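Local coordinates for beta-lactamase inhibitory protein BLIP-I (Streptomyces exfoliatus, PDB 3GMV) that binds and inhibits beta-lactamases, probably by forming a tight protein-protein complex, at residues F3-E6 with K7-I11; F13-T16 with F17-W21; L81-Y84 with N85-A88; Q95-A98 with A99-K102. All blocks are in the same frame, centred on the assembly; numbering follows the deposited sequence.

Contact 1. Residues F3-E6 with K7-I11; sequences FSAE and KYEQI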
ATOM      1  N   PHE A   3       3.177 -10.632  12.478  1.00 20.97           N
ATOM      2  CA  PHE A   3       2.846 -10.193  11.128  1.00 17.76           C
ATOM      3  C   PHE A   3       4.106  -9.978  10.275  1.00 17.06           C
ATOM      4  O   PHE A   3       5.182  -9.709  10.824  1.00 16.76           O
ATOM      5  CB  PHE A   3       2.041  -8.904  11.213  1.00 17.27           C
ATOM      6  CG  PHE A   3       1.463  -8.474   9.890  1.00 15.31           C
ATOM      7  CD1 PHE A   3       0.555  -9.284   9.224  1.00 16.24           C
ATOM      8  CD2 PHE A   3       1.819  -7.263   9.328  1.00 14.40           C
ATOM      9  CE1 PHE A   3       0.022  -8.873   7.991  1.00 13.66           C
ATOM     10  CE2 PHE A   3       1.301  -6.875   8.118  1.00 14.46           C
ATOM     11  CZ  PHE A   3       0.417  -7.672   7.463  1.00 14.65           C
ATOM     12  N   SER A   4       3.973 -10.048   8.949  1.00 14.65           N
ATOM     13  CA  SER A   4       5.121  -9.955   8.033  1.00 14.13           C
ATOM     14  C   SER A   4       4.654  -9.654   6.625  1.00 14.38           C
ATOM     15  O   SER A   4       3.478  -9.838   6.325  1.00 12.81           O
ATOM     16  CB  SER A   4       5.868 -11.296   7.997  1.00 13.81           C
ATOM     17  OG  SER A   4       5.151 -12.289   7.278  1.00 14.55           O
ATOM     18  N   ALA A   5       5.562  -9.193   5.764  1.00 14.07           N
ATOM     19  CA  ALA A   5       5.235  -8.920   4.357  1.00 14.92           C
ATOM     20  C   ALA A   5       4.699 -10.192   3.700  1.00 15.05           C
ATOM     21  O   ALA A   5       3.773 -10.146   2.883  1.00 14.44           O
ATOM     22  CB  ALA A   5       6.497  -8.426   3.606  1.00 15.09           C
ATOM     23  N   GLU A   6       5.279 -11.338   4.068  1.00 13.89           N
ATOM     24  CA  GLU A   6       4.784 -12.596   3.530  1.00 14.07           C
ATOM     25  C   GLU A   6       3.323 -12.839   3.906  1.00 12.42           C
ATOM     26  O   GLU A   6       2.540 -13.265   3.055  1.00 12.57           O
ATOM     27  CB  GLU A   6       5.694 -13.781   3.933  1.00 14.21           C
ATOM     28  CG  GLU A   6       7.070 -13.724   3.263  1.00 19.00           C
ATOM     29  CD  GLU A   6       7.980 -12.570   3.763  1.00 23.08           C
ATOM     30  OE1 GLU A   6       7.889 -12.144   4.937  1.00 21.44           O
ATOM     31  OE2 GLU A   6       8.821 -12.098   2.957  1.00 27.42           O
ATOM     32  N   LYS A   7       2.940 -12.560   5.155  1.00 11.71           N
ATOM     33  CA  LYS A   7       1.532 -12.702   5.549  1.00 11.28           C
ATOM     34  C   LYS A   7       0.638 -11.732   4.767  1.00 10.15           C
ATOM     35  O   LYS A   7      -0.462 -12.084   4.328  1.00  9.87           O
ATOM     36  CB  LYS A   7       1.367 -12.521   7.075  1.00 11.15           C
ATOM     37  CG  LYS A   7       2.030 -13.699   7.840  1.00 13.57           C
ATOM     38  CD  LYS A   7       2.158 -13.523   9.318  1.00 16.44           C
ATOM     39  CE  LYS A   7       2.516 -14.895   9.901  1.00 20.92           C
ATOM     40  NZ  LYS A   7       1.345 -15.825   9.844  1.00 26.12           N
ATOM     41  N   TYR A   8       1.106 -10.497   4.619  1.00  9.37           N
ATOM     42  CA  TYR A   8       0.415  -9.493   3.791  1.00  9.65           C
ATOM     43  C   TYR A   8       0.092 -10.039   2.401  1.00  9.90           C
ATOM     44  O   TYR A   8      -1.021  -9.883   1.919  1.00 10.24           O
ATOM     45  CB  TYR A   8       1.289  -8.229   3.668  1.00  8.82           C
ATOM     46  CG  TYR A   8       0.668  -7.022   2.950  1.00 10.31           C
ATOM     47  CD1 TYR A   8      -0.239  -6.194   3.593  1.00  9.99           C
ATOM     48  CD2 TYR A   8       1.044  -6.699   1.644  1.00 11.69           C
ATOM     49  CE1 TYR A   8      -0.799  -5.054   2.924  1.00  9.99           C
ATOM     50  CE2 TYR A   8       0.529  -5.568   0.995  1.00 10.29           C
ATOM     51  CZ  TYR A   8      -0.389  -4.770   1.640  1.00  9.07           C
ATOM     52  OH  TYR A   8      -0.920  -3.647   1.004  1.00  8.59           O
ATOM     53  N   GLU A   9       1.068 -10.663   1.754  1.00  9.81           N
ATOM     54  CA  GLU A   9       0.863 -11.234   0.417  1.00 10.40           C
ATOM     55  C   GLU A   9      -0.089 -12.439   0.396  1.00 10.80           C
ATOM     56  O   GLU A   9      -0.768 -12.658  -0.602  1.00 11.21           O
ATOM     57  CB  GLU A   9       2.223 -11.573  -0.227  1.00 12.58           C
ATOM     58  CG  GLU A   9       3.136 -10.323  -0.324  1.00 13.84           C
ATOM     59  CD  GLU A   9       4.629 -10.667  -0.457  1.00 23.04           C
ATOM     60  OE1 GLU A   9       4.972 -11.859  -0.646  1.00 23.79           O
ATOM     61  OE2 GLU A   9       5.453  -9.741  -0.355  1.00 21.49           O
ATOM     62  N   GLN A  10      -0.118 -13.221   1.471  1.00  9.73           N
ATOM     63  CA  GLN A  10      -0.996 -14.380   1.564  1.00 10.38           C
ATOM     64  C   GLN A  10      -2.457 -13.919   1.688  1.00 10.72           C
ATOM     65  O   GLN A  10      -3.373 -14.682   1.362  1.00 11.38           O
ATOM     66  CB  GLN A  10      -0.623 -15.213   2.793  1.00 10.51           C
ATOM     67  CG  GLN A  10       0.672 -15.977   2.577  1.00 12.80           C
ATOM     68  CD  GLN A  10       1.326 -16.398   3.853  1.00 19.26           C
ATOM     69  OE1 GLN A  10       0.668 -16.586   4.868  1.00 20.73           O
ATOM     70  NE2 GLN A  10       2.649 -16.558   3.808  1.00 22.76           N
ATOM     71  N   ILE A  11      -2.647 -12.704   2.209  1.00  8.79           N
ATOM     72  CA  ILE A  11      -3.988 -12.124   2.423  1.00  9.18           C
ATOM     73  C   ILE A  11      -4.495 -11.618   1.074  1.00 10.28           C
ATOM     74  O   ILE A  11      -3.763 -10.918   0.370  1.00 10.60           O
ATOM     75  CB  ILE A  11      -3.939 -11.008   3.484  1.00  9.09           C
ATOM     76  CG1 ILE A  11      -3.773 -11.681   4.855  1.00 10.13           C
ATOM     77  CG2 ILE A  11      -5.233 -10.181   3.494  1.00  7.80           C
ATOM     78  CD1 ILE A  11      -3.222 -10.757   5.971  1.00 10.34           C
TER
HETATM   79  O   HOH W   1       7.997 -10.447   0.663  1.00 30.22           O
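Y8 N donates to S4 O over 3.0 Å, nearly straight at 169° and in the carbonyl plane, and opens the first full turn of helix 5-10. S4 is the N-cap: its OG accepts from K7 N at 3.1 Å. With chi1 at 73°, OG is tucked between the residue's own backbone N and carbonyl carbon, which turns it back over the first turn. The next two main-chain bonds follow in order, E9 N to A5 O and Q10 N to E6 O. On the outer side one water donates to both E6 OE2 (2.9 Å) and E9 OE2 (2.8 Å), joining two carboxylates that do not touch; E9 OE2 is also bonded to Y72.

F3, ahead of the cap, folds back along the helix. Its CZ reaches Y8 CB at 3.9 Å, and CE1 lies 4.3 Å from I11 CD1, which comes in at the ring edge. K7 runs the other way past F3, its CD 3.9 Å from F3 CA, and its NZ ends on the carbonyl of I23 in helix 17-24. Y8 and I11 continue inward against F55 of strand 52-57. A serine hydroxyl thus satisfies a first-turn amide, while the water shared by E6 and E9 would be expected to ease the repulsion between their like charges.

Contact 2. Residues F13-T16 with F17-W21; sequences FGMT and FDEVW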
ATOM      1  N   PHE A  13      -7.961 -10.424  -1.647  1.00  7.57           N
ATOM      2  CA  PHE A  13      -9.293  -9.811  -1.688  1.00  7.02           C
ATOM      3  C   PHE A  13     -10.392 -10.870  -1.687  1.00  6.71           C
ATOM      4  O   PHE A  13     -10.265 -11.945  -2.325  1.00  7.43           O
ATOM      5  CB  PHE A  13      -9.414  -8.873  -2.892  1.00  7.20           C
ATOM      6  CG  PHE A  13      -8.425  -7.731  -2.816  1.00  8.04           C
ATOM      7  CD1 PHE A  13      -8.587  -6.713  -1.870  1.00  8.78           C
ATOM      8  CD2 PHE A  13      -7.300  -7.735  -3.625  1.00 11.84           C
ATOM      9  CE1 PHE A  13      -7.647  -5.698  -1.761  1.00  9.64           C
ATOM     10  CE2 PHE A  13      -6.353  -6.712  -3.513  1.00 13.69           C
ATOM     11  CZ  PHE A  13      -6.533  -5.704  -2.589  1.00 10.64           C
ATOM     12  N   GLY A  14     -11.459 -10.564  -0.952  1.00  6.74           N
ATOM     13  CA  GLY A  14     -12.585 -11.486  -0.801  1.00  6.67           C
ATOM     14  C   GLY A  14     -12.505 -12.335   0.461  1.00  7.64           C
ATOM     15  O   GLY A  14     -13.532 -12.898   0.905  1.00  7.55           O
ATOM     16  N   MET A  15     -11.302 -12.490   1.032  1.00  7.51           N
ATOM     17  CA  MET A  15     -11.197 -13.284   2.261  1.00  7.83           C
ATOM     18  C   MET A  15     -12.065 -12.735   3.382  1.00  7.32           C
ATOM     19  O   MET A  15     -12.306 -11.522   3.487  1.00  7.75           O
ATOM     20  CB  MET A  15      -9.763 -13.407   2.779  1.00  6.82           C
ATOM     21  CG  MET A  15      -8.870 -14.265   1.930  1.00  7.87           C
ATOM     22  SD  MET A  15      -7.264 -14.406   2.692  1.00  8.48           S
ATOM     23  CE  MET A  15      -6.539 -15.793   1.754  1.00  9.60           C
ATOM     24  N   THR A  16     -12.505 -13.625   4.253  1.00  7.42           N
ATOM     25  CA  THR A  16     -13.294 -13.165   5.398  1.00  7.60           C
ATOM     26  C   THR A  16     -12.420 -12.484   6.465  1.00  7.55           C
ATOM     27  O   THR A  16     -11.190 -12.637   6.497  1.00  7.79           O
ATOM     28  CB  THR A  16     -14.037 -14.314   6.098  1.00  7.90           C
ATOM     29  OG1 THR A  16     -13.098 -15.193   6.726  1.00  9.51           O
ATOM     30  CG2 THR A  16     -14.908 -15.113   5.107  1.00  8.43           C
ATOM     31  N   PHE A  17     -13.078 -11.735   7.348  1.00  6.70           N
ATOM     32  CA  PHE A  17     -12.416 -11.182   8.512  1.00  7.17           C
ATOM     33  C   PHE A  17     -11.633 -12.264   9.272  1.00  7.69           C
ATOM     34  O   PHE A  17     -10.479 -12.055   9.647  1.00  6.54           O
ATOM     35  CB  PHE A  17     -13.480 -10.542   9.442  1.00  8.28           C
ATOM     36  CG  PHE A  17     -12.897  -9.903  10.684  1.00  8.16           C
ATOM     37  CD1 PHE A  17     -12.579 -10.683  11.796  1.00  9.41           C
ATOM     38  CD2 PHE A  17     -12.714  -8.521  10.750  1.00 10.63           C
ATOM     39  CE1 PHE A  17     -12.039 -10.124  12.934  1.00  9.00           C
ATOM     40  CE2 PHE A  17     -12.199  -7.932  11.921  1.00  9.54           C
ATOM     41  CZ  PHE A  17     -11.875  -8.726  13.008  1.00  7.49           C
ATOM     42  N   ASP A  18     -12.265 -13.403   9.535  1.00  6.61           N
ATOM     43  CA  ASP A  18     -11.602 -14.439  10.324  1.00  7.39           C
ATOM     44  C   ASP A  18     -10.381 -14.980   9.585  1.00  6.08           C
ATOM     45  O   ASP A  18      -9.338 -15.251  10.203  1.00  7.43           O
ATOM     46  CB  ASP A  18     -12.564 -15.582  10.665  1.00  7.20           C
ATOM     47  CG  ASP A  18     -13.568 -15.182  11.745  1.00 10.46           C
ATOM     48  OD1 ASP A  18     -13.262 -14.210  12.476  1.00 10.23           O
ATOM     49  OD2 ASP A  18     -14.645 -15.827  11.816  1.00 13.94           O
ATOM     50  N   GLU A  19     -10.502 -15.133   8.258  1.00  6.27           N
ATOM     51  CA  GLU A  19      -9.381 -15.650   7.474  1.00  6.04           C
ATOM     52  C   GLU A  19      -8.193 -14.695   7.551  1.00  5.95           C
ATOM     53  O   GLU A  19      -7.038 -15.102   7.708  1.00  5.45           O
ATOM     54  CB  GLU A  19      -9.792 -15.886   6.005  1.00  6.45           C
ATOM     55  CG  GLU A  19     -10.500 -17.244   5.892  1.00  7.41           C
ATOM     56  CD  GLU A  19     -11.203 -17.446   4.562  1.00  8.50           C
ATOM     57  OE1 GLU A  19     -11.464 -16.467   3.841  1.00 10.08           O
ATOM     58  OE2 GLU A  19     -11.458 -18.614   4.227  1.00 10.48           O
ATOM     59  N   VAL A  20      -8.476 -13.413   7.393  1.00  5.59           N
ATOM     60  CA  VAL A  20      -7.423 -12.426   7.450  1.00  6.33           C
ATOM     61  C   VAL A  20      -6.796 -12.327   8.842  1.00  6.91           C
ATOM     62  O   VAL A  20      -5.576 -12.243   8.969  1.00  7.17           O
ATOM     63  CB  VAL A  20      -7.972 -11.037   7.004  1.00  6.75           C
ATOM     64  CG1 VAL A  20      -6.884  -9.988   7.210  1.00  8.70           C
ATOM     65  CG2 VAL A  20      -8.381 -11.108   5.521  1.00  7.79           C
ATOM     66  N   TRP A  21      -7.636 -12.317   9.885  1.00  7.57           N
ATOM     67  CA  TRP A  21      -7.160 -12.300  11.277  1.00  8.27           C
ATOM     68  C   TRP A  21      -6.210 -13.492  11.537  1.00  9.40           C
ATOM     69  O   TRP A  21      -5.146 -13.317  12.156  1.00  9.58           O
ATOM     70  CB  TRP A  21      -8.376 -12.351  12.215  1.00  9.37           C
ATOM     71  CG  TRP A  21      -8.082 -12.212  13.700  1.00  8.74           C
ATOM     72  CD1 TRP A  21      -8.023 -13.212  14.605  1.00 11.92           C
ATOM     73  CD2 TRP A  21      -7.896 -10.995  14.419  1.00  9.75           C
ATOM     74  NE1 TRP A  21      -7.791 -12.704  15.861  1.00 11.25           N
ATOM     75  CE2 TRP A  21      -7.707 -11.337  15.769  1.00 10.04           C
ATOM     76  CE3 TRP A  21      -7.866  -9.640  14.047  1.00  8.14           C
ATOM     77  CZ2 TRP A  21      -7.472 -10.382  16.757  1.00 11.13           C
ATOM     78  CZ3 TRP A  21      -7.644  -8.702  15.003  1.00  9.12           C
ATOM     79  CH2 TRP A  21      -7.432  -9.071  16.364  1.00 10.06           C
TER
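T16 and E19 are brought together by two torsions. In T16, chi1 of 67° sets OG1 between the backbone N and the carbonyl carbon, facing the first turn of the helix; in E19, chi1 of -82° places CG opposite the carbonyl carbon, and the chain then runs out extended, back toward the loop. The two side chains exchange bonds with each other's backbone. E19 N donates to T16 OG1 at 3.0 Å, and T16 N donates to E19 OE1 at 3.1 Å, almost straight. That oxygen is met on its anti side, with the donor 26° out of the carboxylate plane. Between the two bonds the side chains lie close, T16 OG1 being 3.4 Å from E19 CG.

The main-chain bond from V20 N to T16 O, 3.0 Å, starts the regular helical pattern. M15, just before the cap, crosses E19 at about a right angle: its CB lies 3.7 Å from E19 OE1. The same CB meets V20 CG2 at 3.8 Å, so one methylene touches both the carboxylate and the apolar flank of the helix. Beyond it V20 turns to I11 and to F55 and F57 of strand 52-57, while G14 and M15 share backbone hydrogen bonds with L63, tying the loop to the start of strand 63-69.

Reciprocal side-chain-to-backbone bonds from the N-cap residue and the residue three further on define a capping box, here at the start of helix 17-24, which lies against the antiparallel sheet of this BLIP-family protein.

Contact 3. Residues L81-Y84 with N85-A88; sequences LSHY and NRTA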
ATOM      1  N   LEU A  81      13.090  14.830  -8.693  1.00  8.34           N
ATOM      2  CA  LEU A  81      12.067  15.797  -9.072  1.00  8.16           C
ATOM      3  C   LEU A  81      11.909  15.850 -10.583  1.00  8.51           C
ATOM      4  O   LEU A  81      10.813  16.005 -11.092  1.00  7.83           O
ATOM      5  CB  LEU A  81      12.380  17.186  -8.490  1.00  8.71           C
ATOM      6  CG  LEU A  81      11.293  18.232  -8.666  1.00  9.91           C
ATOM      7  CD1 LEU A  81       9.943  17.742  -8.104  1.00 13.44           C
ATOM      8  CD2 LEU A  81      11.787  19.492  -7.967  1.00 11.34           C
ATOM      9  N   SER A  82      13.002  15.669 -11.321  1.00  7.92           N
ATOM     10  CA  SER A  82      12.916  15.647 -12.787  1.00  8.25           C
ATOM     11  C   SER A  82      11.915  14.570 -13.267  1.00  7.18           C
ATOM     12  O   SER A  82      11.084  14.808 -14.165  1.00  7.05           O
ATOM     13  CB  SER A  82      14.310  15.338 -13.351  1.00  7.76           C
ATOM     14  OG  SER A  82      14.322  15.392 -14.779  1.00  8.19           O
ATOM     15  N   HIS A  83      12.003  13.381 -12.692  1.00  7.61           N
ATOM     16  CA  HIS A  83      11.078  12.311 -13.063  1.00  7.36           C
ATOM     17  C   HIS A  83       9.654  12.730 -12.729  1.00  7.03           C
ATOM     18  O   HIS A  83       8.716  12.549 -13.530  1.00  6.61           O
ATOM     19  CB  HIS A  83      11.296  11.033 -12.262  1.00  8.92           C
ATOM     20  CG  HIS A  83      12.625  10.379 -12.444  1.00  8.20           C
ATOM     21  ND1 HIS A  83      13.491  10.180 -11.393  1.00  8.92           N
ATOM     22  CD2 HIS A  83      13.187   9.777 -13.520  1.00  9.65           C
ATOM     23  CE1 HIS A  83      14.549   9.511 -11.818  1.00 11.93           C
ATOM     24  NE2 HIS A  83      14.388   9.252 -13.102  1.00  9.03           N
ATOM     25  N   TYR A  84       9.473  13.205 -11.503  1.00  6.83           N
ATOM     26  CA  TYR A  84       8.158  13.583 -11.016  1.00  6.75           C
ATOM     27  C   TYR A  84       7.500  14.627 -11.930  1.00  7.33           C
ATOM     28  O   TYR A  84       6.294  14.551 -12.234  1.00  7.14           O
ATOM     29  CB  TYR A  84       8.267  14.121  -9.559  1.00  7.62           C
ATOM     30  CG  TYR A  84       6.896  14.512  -9.023  1.00  6.21           C
ATOM     31  CD1 TYR A  84       6.045  13.544  -8.494  1.00  5.78           C
ATOM     32  CD2 TYR A  84       6.470  15.826  -9.060  1.00  9.59           C
ATOM     33  CE1 TYR A  84       4.802  13.879  -8.008  1.00  7.01           C
ATOM     34  CE2 TYR A  84       5.224  16.175  -8.587  1.00  7.97           C
ATOM     35  CZ  TYR A  84       4.399  15.208  -8.076  1.00 10.32           C
ATOM     36  OH  TYR A  84       3.162  15.562  -7.620  1.00  9.56           O
ATOM     37  N   ASN A  85       8.303  15.585 -12.387  1.00  7.53           N
ATOM     38  CA  ASN A  85       7.821  16.661 -13.265  1.00  8.07           C
ATOM     39  C   ASN A  85       7.387  16.192 -14.644  1.00  8.71           C
ATOM     40  O   ASN A  85       6.761  16.963 -15.391  1.00  8.52           O
ATOM     41  CB  ASN A  85       8.881  17.746 -13.416  1.00  8.41           C
ATOM     42  CG  ASN A  85       8.983  18.613 -12.194  1.00  8.69           C
ATOM     43  OD1 ASN A  85       8.065  18.643 -11.373  1.00 10.22           O
ATOM     44  ND2 ASN A  85      10.103  19.346 -12.059  1.00 10.49           N
ATOM     45  N   ARG A  86       7.661  14.928 -14.956  1.00  7.75           N
ATOM     46  CA  ARG A  86       7.187  14.357 -16.203  1.00  8.55           C
ATOM     47  C   ARG A  86       6.060  13.352 -15.985  1.00  8.98           C
ATOM     48  O   ARG A  86       5.781  12.495 -16.847  1.00 10.82           O
ATOM     49  CB  ARG A  86       8.351  13.781 -17.030  1.00  8.76           C
ATOM     50  CG  ARG A  86       9.284  14.880 -17.545  1.00  8.12           C
ATOM     51  CD  ARG A  86      10.418  14.285 -18.462  1.00  8.99           C
ATOM     52  NE  ARG A  86      11.349  13.478 -17.664  1.00  9.00           N
ATOM     53  CZ  ARG A  86      12.382  13.953 -16.969  1.00  9.37           C
ATOM     54  NH1 ARG A  86      12.644  15.257 -16.968  1.00  8.81           N
ATOM     55  NH2 ARG A  86      13.168  13.124 -16.265  1.00  7.74           N
ATOM     56  N   THR A  87       5.369  13.496 -14.857  1.00  8.74           N
ATOM     57  CA  THR A  87       4.140  12.768 -14.634  1.00  8.16           C
ATOM     58  C   THR A  87       2.998  13.769 -14.618  1.00  8.35           C
ATOM     59  O   THR A  87       3.197  14.988 -14.370  1.00  8.72           O
ATOM     60  CB  THR A  87       4.147  11.957 -13.316  1.00  7.26           C
ATOM     61  OG1 THR A  87       4.312  12.854 -12.199  1.00  7.77           O
ATOM     62  CG2 THR A  87       5.328  10.965 -13.310  1.00  7.64           C
ATOM     63  N   ALA A  88       1.799  13.264 -14.867  1.00  9.02           N
ATOM     64  CA  ALA A  88       0.599  14.107 -14.885  1.00  8.77           C
ATOM     65  C   ALA A  88      -0.611  13.200 -14.711  1.00  8.80           C
ATOM     66  O   ALA A  88      -0.619  12.088 -15.229  1.00  8.11           O
ATOM     67  CB  ALA A  88       0.488  14.863 -16.243  1.00  8.85           C
TER
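L81 O takes the amide of N85 at 2.9 Å, the one full helical bond across this short helix, after which the chain tightens: R86 N donates to H83 O, and a type I turn from Y84 to T87 is closed by T87 N on Y84 O, 3.0 Å. In both of these later bonds the donor sits well above the carbonyl plane. Y84 O also accepts T87 OG1 at 2.6 Å, this time in the carbonyl plane on a lone pair. The threonine's chi1 of 61° points the hydroxyl back at that carbonyl, and OG1 lies over one face of the Y84 ring, offset toward its rim.

On the outer side R86 bends at chi3 (-69°) and doubles back to S82, gripping the single atom OG end-on with NH1 (2.8 Å) and NH2 (2.9 Å). The guanidinium face rests on S82 O, 3.1 Å below the centre of the plane. The N85 amide crosses L81 at a slant, N85 ND2 3.8 Å from L81 CG.

R150 of strand 146-153 reaches both Y84 O and T87 OG1. The turn therefore gathers several donors on one carbonyl, which a nearby arginine charge would probably polarise further.

Contact 4. Residues Q95-A98 with A99-K102; sequences QLWA and AVPK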
ATOM      1  N   GLN A  95       3.014   4.859 -19.299  1.00 12.84           N
ATOM      2  CA  GLN A  95       3.656   6.163 -19.298  1.00 12.86           C
ATOM      3  C   GLN A  95       4.329   6.464 -17.943  1.00 11.84           C
ATOM      4  O   GLN A  95       5.445   6.976 -17.910  1.00 10.45           O
ATOM      5  CB  GLN A  95       2.664   7.260 -19.698  1.00 13.25           C
ATOM      6  CG  GLN A  95       2.176   7.064 -21.187  1.00 14.29           C
ATOM      7  CD  GLN A  95       1.015   7.938 -21.549  1.00 19.81           C
ATOM      8  OE1 GLN A  95       0.079   8.143 -20.762  1.00 14.71           O
ATOM      9  NE2 GLN A  95       1.032   8.432 -22.789  1.00 25.62           N
ATOM     10  N   LEU A  96       3.642   6.160 -16.844  1.00 10.76           N
ATOM     11  CA  LEU A  96       4.207   6.403 -15.521  1.00 10.21           C
ATOM     12  C   LEU A  96       5.556   5.680 -15.354  1.00 10.00           C
ATOM     13  O   LEU A  96       6.519   6.288 -14.958  1.00  9.05           O
ATOM     14  CB  LEU A  96       3.221   5.970 -14.429  1.00 10.43           C
ATOM     15  CG  LEU A  96       3.775   6.083 -13.016  1.00  9.63           C
ATOM     16  CD1 LEU A  96       4.107   7.590 -12.649  1.00  9.25           C
ATOM     17  CD2 LEU A  96       2.839   5.462 -11.985  1.00  8.13           C
ATOM     18  N   TRP A  97       5.624   4.386 -15.661  1.00  9.00           N
ATOM     19  CA  TRP A  97       6.854   3.660 -15.439  1.00 10.08           C
ATOM     20  C   TRP A  97       7.910   3.932 -16.538  1.00 10.64           C
ATOM     21  O   TRP A  97       9.047   3.536 -16.394  1.00 12.26           O
ATOM     22  CB  TRP A  97       6.585   2.168 -15.220  1.00 10.89           C
ATOM     23  CG  TRP A  97       5.658   1.886 -14.048  1.00 10.05           C
ATOM     24  CD1 TRP A  97       4.550   1.086 -14.049  1.00 11.36           C
ATOM     25  CD2 TRP A  97       5.750   2.440 -12.727  1.00 11.70           C
ATOM     26  NE1 TRP A  97       3.949   1.106 -12.808  1.00 13.54           N
ATOM     27  CE2 TRP A  97       4.675   1.925 -11.980  1.00 12.60           C
ATOM     28  CE3 TRP A  97       6.653   3.306 -12.103  1.00 10.48           C
ATOM     29  CZ2 TRP A  97       4.467   2.255 -10.656  1.00 13.06           C
ATOM     30  CZ3 TRP A  97       6.437   3.645 -10.771  1.00 13.40           C
ATOM     31  CH2 TRP A  97       5.364   3.125 -10.064  1.00 13.41           C
ATOM     32  N   ALA A  98       7.527   4.618 -17.613  1.00 11.74           N
ATOM     33  CA  ALA A  98       8.510   5.124 -18.571  1.00 11.67           C
ATOM     34  C   ALA A  98       9.118   6.420 -18.064  1.00 12.82           C
ATOM     35  O   ALA A  98      10.248   6.753 -18.433  1.00 12.92           O
ATOM     36  CB  ALA A  98       7.861   5.344 -19.978  1.00 12.59           C
ATOM     37  N   ALA A  99       8.377   7.149 -17.217  1.00 11.56           N
ATOM     38  CA  ALA A  99       8.886   8.421 -16.621  1.00 10.48           C
ATOM     39  C   ALA A  99       9.626   8.232 -15.305  1.00 10.03           C
ATOM     40  O   ALA A  99      10.585   8.949 -15.012  1.00  9.88           O
ATOM     41  CB  ALA A  99       7.735   9.401 -16.407  1.00  8.99           C
ATOM     42  N   VAL A 100       9.197   7.255 -14.508  1.00  9.11           N
ATOM     43  CA  VAL A 100       9.696   7.086 -13.149  1.00 10.17           C
ATOM     44  C   VAL A 100      10.281   5.695 -13.045  1.00 10.59           C
ATOM     45  O   VAL A 100       9.666   4.741 -13.531  1.00 10.64           O
ATOM     46  CB  VAL A 100       8.514   7.184 -12.112  1.00 10.05           C
ATOM     47  CG1 VAL A 100       8.979   6.844 -10.697  1.00 11.96           C
ATOM     48  CG2 VAL A 100       7.885   8.587 -12.118  1.00  9.06           C
ATOM     49  N   PRO A 101      11.440   5.544 -12.396  1.00 10.96           N
ATOM     50  CA  PRO A 101      11.973   4.148 -12.312  1.00 11.06           C
ATOM     51  C   PRO A 101      11.205   3.301 -11.265  1.00 11.10           C
ATOM     52  O   PRO A 101      11.256   3.589 -10.043  1.00 10.36           O
ATOM     53  CB  PRO A 101      13.445   4.347 -11.922  1.00 11.27           C
ATOM     54  CG  PRO A 101      13.498   5.711 -11.256  1.00 11.45           C
ATOM     55  CD  PRO A 101      12.379   6.547 -11.876  1.00 10.34           C
ATOM     56  N   LYS A 102      10.478   2.287 -11.742  1.00 11.37           N
ATOM     57  CA  LYS A 102       9.657   1.491 -10.851  1.00 12.74           C
ATOM     58  C   LYS A 102      10.463   0.824  -9.740  1.00 12.61           C
ATOM     59  O   LYS A 102       9.930   0.555  -8.650  1.00 12.01           O
ATOM     60  CB  LYS A 102       8.832   0.449 -11.632  1.00 12.90           C
ATOM     61  CG  LYS A 102       7.662  -0.069 -10.822  1.00 15.44           C
ATOM     62  CD  LYS A 102       6.747  -0.961 -11.658  1.00 19.43           C
ATOM     63  CE  LYS A 102       6.116  -2.055 -10.815  1.00 24.43           C
ATOM     64  NZ  LYS A 102       4.961  -1.567 -10.083  1.00 29.65           N
TER
HETATM   65  O   HOH W   2      10.293   1.676 -14.590  1.00 11.99           O
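L96 O accepts V100 N at 2.9 Å and Q95 O accepts A99 N at 3.0 Å, the last turn of helix 93-99, and V100 is where the backbone leaves helical angles. The chain then swings round so that K102 comes back over W97. The lysine lies across one face of the indole with its aliphatic part: CD stands 3.5 Å from the centroid of the five-membered ring, only 8° off the normal, a CH-pi contact, and CB meets CE3 at 3.6 Å. L96 CD2 lies over the opposite face, toward the rim, so the indole is held between a leucine methyl and a lysine chain. Its edge carries V100 O, in plane. CG of W97 lies opposite its own carbonyl carbon (chi1 -58°), which sends the ring to the side where K102 returns. NE1 is bonded to E93 one turn back.

A water bridges the reversal, donating to W97 O at 2.9 Å and accepting from K102 N at 2.9 Å. On the inner side L96 and V100 run side by side, CD1 3.9 Å from CG2, and V100 CG1 touches the indole at CZ3.

The two aliphatic chains face F140 of strand 137-143, V100 and W97 also press on C105 of strand 105-111, and W97 meets Y125 of strand 122-128 edge-to-face: the helix end and its exit loop are laid over three neighbouring strands of the sheet.

Overall arrangement
The four contacts form two pairs well apart in the molecule. Contacts 1 and 2, centres 12 Å apart, begin helices 5-10 and 17-24 and meet where I11 packs on V20, both facing strand 52-57. Contacts 3 and 4, centres 9 Å apart, end helices 81-84 and 93-99 and touch through H83 with A99 and P101, and T87 with L96, over strand 137-143. Contacts 1 and 3 lie 32 Å apart between centres. The first pair is N-terminal capping by hydroxyls, the second pair chain reversal at helix ends. Contact 2 is at the surface; the others are partly buried, contact 4 relying most on aromatic packing and contact 3 on polar bonds.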